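Local structure of stage III sporulation protein AH (Bacillus subtilis, 3TUF) at residues 177-180 with 181-185. The protein takes part in forespore engulfment and forms with SpoIIQ an intercellular channel that lets the mother cell trigger forespore gene expression. Numbering follows the deposited sequence.
Sequences DLVA and KEIKT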
ATOM      1  N   ASP B 177      19.562   0.238   7.516  1.00 37.85           N
ATOM      2  CA  ASP B 177      20.210   0.857   6.313  1.00 47.19           C
ATOM      3  C   ASP B 177      19.247   1.084   5.129  1.00 46.59           C
ATOM      4  O   ASP B 177      19.399   2.089   4.395  1.00 43.51           O
ATOM      5  CB  ASP B 177      21.511   0.148   5.939  1.00 38.50           C
ATOM      6  CG  ASP B 177      22.603   0.385   6.989  1.00 53.44           C
ATOM      7  OD1 ASP B 177      22.442   1.373   7.817  1.00 46.32           O
ATOM      8  OD2 ASP B 177      23.588  -0.418   6.991  1.00 58.07           O
ATOM      9  N   LEU B 178      18.214   0.212   5.012  1.00 39.13           N
ATOM     10  CA  LEU B 178      17.170   0.379   3.950  1.00 29.45           C
ATOM     11  C   LEU B 178      16.313   1.658   4.095  1.00 24.80           C
ATOM     12  O   LEU B 178      15.676   2.096   3.128  1.00 40.44           O
ATOM     13  CB  LEU B 178      16.332  -0.858   3.794  1.00 24.81           C
ATOM     14  CG  LEU B 178      17.195  -2.108   3.751  1.00 29.64           C
ATOM     15  CD1 LEU B 178      16.285  -3.363   3.907  1.00 28.12           C
ATOM     16  CD2 LEU B 178      18.032  -2.183   2.497  1.00 30.26           C
ATOM     17  N   VAL B 179      16.306   2.255   5.282  1.00 33.18           N
ATOM     18  CA  VAL B 179      15.394   3.396   5.527  1.00 28.68           C
ATOM     19  C   VAL B 179      16.023   4.643   5.022  1.00 26.39           C
ATOM     20  O   VAL B 179      17.229   4.808   5.156  1.00 36.38           O
ATOM     21  CB  VAL B 179      15.104   3.565   7.052  1.00 26.61           C
ATOM     22  CG1 VAL B 179      14.215   4.818   7.314  1.00 24.90           C
ATOM     23  CG2 VAL B 179      14.458   2.327   7.559  1.00 27.24           C
ATOM     24  N   ALA B 180      15.219   5.532   4.470  1.00 34.62           N
ATOM     25  CA  ALA B 180      15.697   6.837   3.951  1.00 35.66           C
ATOM     26  C   ALA B 180      16.474   7.639   5.011  1.00 34.06           C
ATOM     27  O   ALA B 180      16.106   7.672   6.181  1.00 41.43           O
ATOM     28  CB  ALA B 180      14.490   7.643   3.476  1.00 29.22           C
ATOM     29  N   LYS B 181      17.539   8.293   4.611  1.00 38.50           N
ATOM     30  CA  LYS B 181      18.205   9.300   5.426  1.00 42.08           C
ATOM     31  C   LYS B 181      17.294  10.300   6.103  1.00 40.46           C
ATOM     32  O   LYS B 181      17.506  10.581   7.249  1.00 46.61           O
ATOM     33  CB  LYS B 181      19.160  10.136   4.568  1.00 44.71           C
ATOM     34  CG  LYS B 181      20.509   9.616   4.401  1.00 49.20           C
ATOM     35  CD  LYS B 181      21.234  10.471   3.287  1.00 49.51           C
ATOM     36  CE  LYS B 181      22.517   9.763   2.767  1.00 44.91           C
ATOM     37  NZ  LYS B 181      22.371   8.245   2.818  1.00 47.13           N
ATOM     38  N   GLU B 182      16.341  10.914   5.414  1.00 46.28           N
ATOM     39  CA  GLU B 182      15.575  12.056   6.001  1.00 48.65           C
ATOM     40  C   GLU B 182      14.612  11.541   7.040  1.00 49.66           C
ATOM     41  O   GLU B 182      14.081  12.320   7.808  1.00 57.84           O
ATOM     42  CB  GLU B 182      14.806  12.888   4.962  1.00 51.84           C
ATOM     43  CG  GLU B 182      15.512  13.001   3.631  1.00 73.65           C
ATOM     44  CD  GLU B 182      15.709  11.618   2.912  1.00 76.46           C
ATOM     45  OE1 GLU B 182      14.882  10.686   3.127  1.00 86.04           O
ATOM     46  OE2 GLU B 182      16.690  11.471   2.141  1.00 82.67           O
ATOM     47  N   ILE B 183      14.381  10.223   7.015  1.00 44.59           N
ATOM     48  CA  ILE B 183      13.532   9.559   7.974  1.00 45.93           C
ATOM     49  C   ILE B 183      14.393   9.398   9.217  1.00 47.89           C
ATOM     50  O   ILE B 183      14.038   9.925  10.294  1.00 53.73           O
ATOM     51  CB  ILE B 183      13.034   8.159   7.475  1.00 47.42           C
ATOM     52  CG1 ILE B 183      12.062   8.235   6.256  1.00 49.41           C
ATOM     53  CG2 ILE B 183      12.384   7.397   8.595  1.00 41.49           C
ATOM     54  CD1 ILE B 183      10.966   9.295   6.340  1.00 60.20           C
ATOM     55  N   LYS B 184      15.533   8.710   9.052  1.00 39.88           N
ATOM     56  CA  LYS B 184      16.452   8.435  10.133  1.00 40.47           C
ATOM     57  C   LYS B 184      16.944   9.720  10.778  1.00 43.37           C
ATOM     58  O   LYS B 184      17.168   9.757  11.971  1.00 50.32           O
ATOM     59  CB  LYS B 184      17.617   7.562   9.665  1.00 45.40           C
ATOM     60  CG  LYS B 184      17.254   6.076   9.597  1.00 36.78           C
ATOM     61  CD  LYS B 184      18.379   5.222   8.869  1.00 47.51           C
ATOM     62  CE  LYS B 184      18.668   5.609   7.430  1.00 40.62           C
ATOM     63  NZ  LYS B 184      19.725   4.715   6.831  1.00 45.38           N
ATOM     64  N   THR B 185      17.066  10.781  10.006  1.00 51.26           N
ATOM     65  CA  THR B 185      17.404  12.078  10.546  1.00 44.87           C
ATOM     66  C   THR B 185      16.334  12.701  11.390  1.00 45.41           C
ATOM     67  O   THR B 185      16.643  13.499  12.237  1.00 54.03           O
ATOM     68  CB  THR B 185      17.685  13.026   9.415  1.00 47.15           C
ATOM     69  OG1 THR B 185      18.861  12.550   8.806  1.00 58.50           O
ATOM     70  CG2 THR B 185      17.940  14.450   9.907  1.00 48.71           C
TER
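Ala180 sits at the N-cap of helix 181-184, and its carbonyl oxygen receives two backbone N-H groups from the single turn that follows. Lys184 N bonds to Ala180 O at 3.1 Å. Ile183 N reaches the same oxygen at 3.2 Å from well above the carbonyl plane, with a more bent N-H angle of 137°. One N-cap carbonyl thus takes both the i+3 and the i+4 N-H of the turn. Ala180 CB lies 3.7 Å from Ile183 CG1, adding a small apolar contact beside the two bonds.

Val179 adds a further apolar contact with Ile183. With CG1 anti to the backbone N (chi1 177°), that methyl comes up against Ile183 CG2 at 3.4 Å, tight for two carbons, and the two branched side chains cross at about a right angle. The same CG1 packs 4.0 Å from CG of Lys184. Beyond CG the lysine runs back along the loop, bending at chi3 (-61°), and its ammonium hydrogen-bonds to Ile176 O of helix 169-177. Asp177 OD1 is 4.4 Å from Lys184 NZ, beyond salt-bridge range; its carboxylate pairs instead with Lys67 of the SpoIIQ chain, on which Thr60 also packs against Lys184.

The chain here turns from helix 169-177 into helix 181-184, leading to strand 188-194, an outer strand of this chain's sheet, while Leu178 leans on Leu137 and Ile141 of helix 114-143.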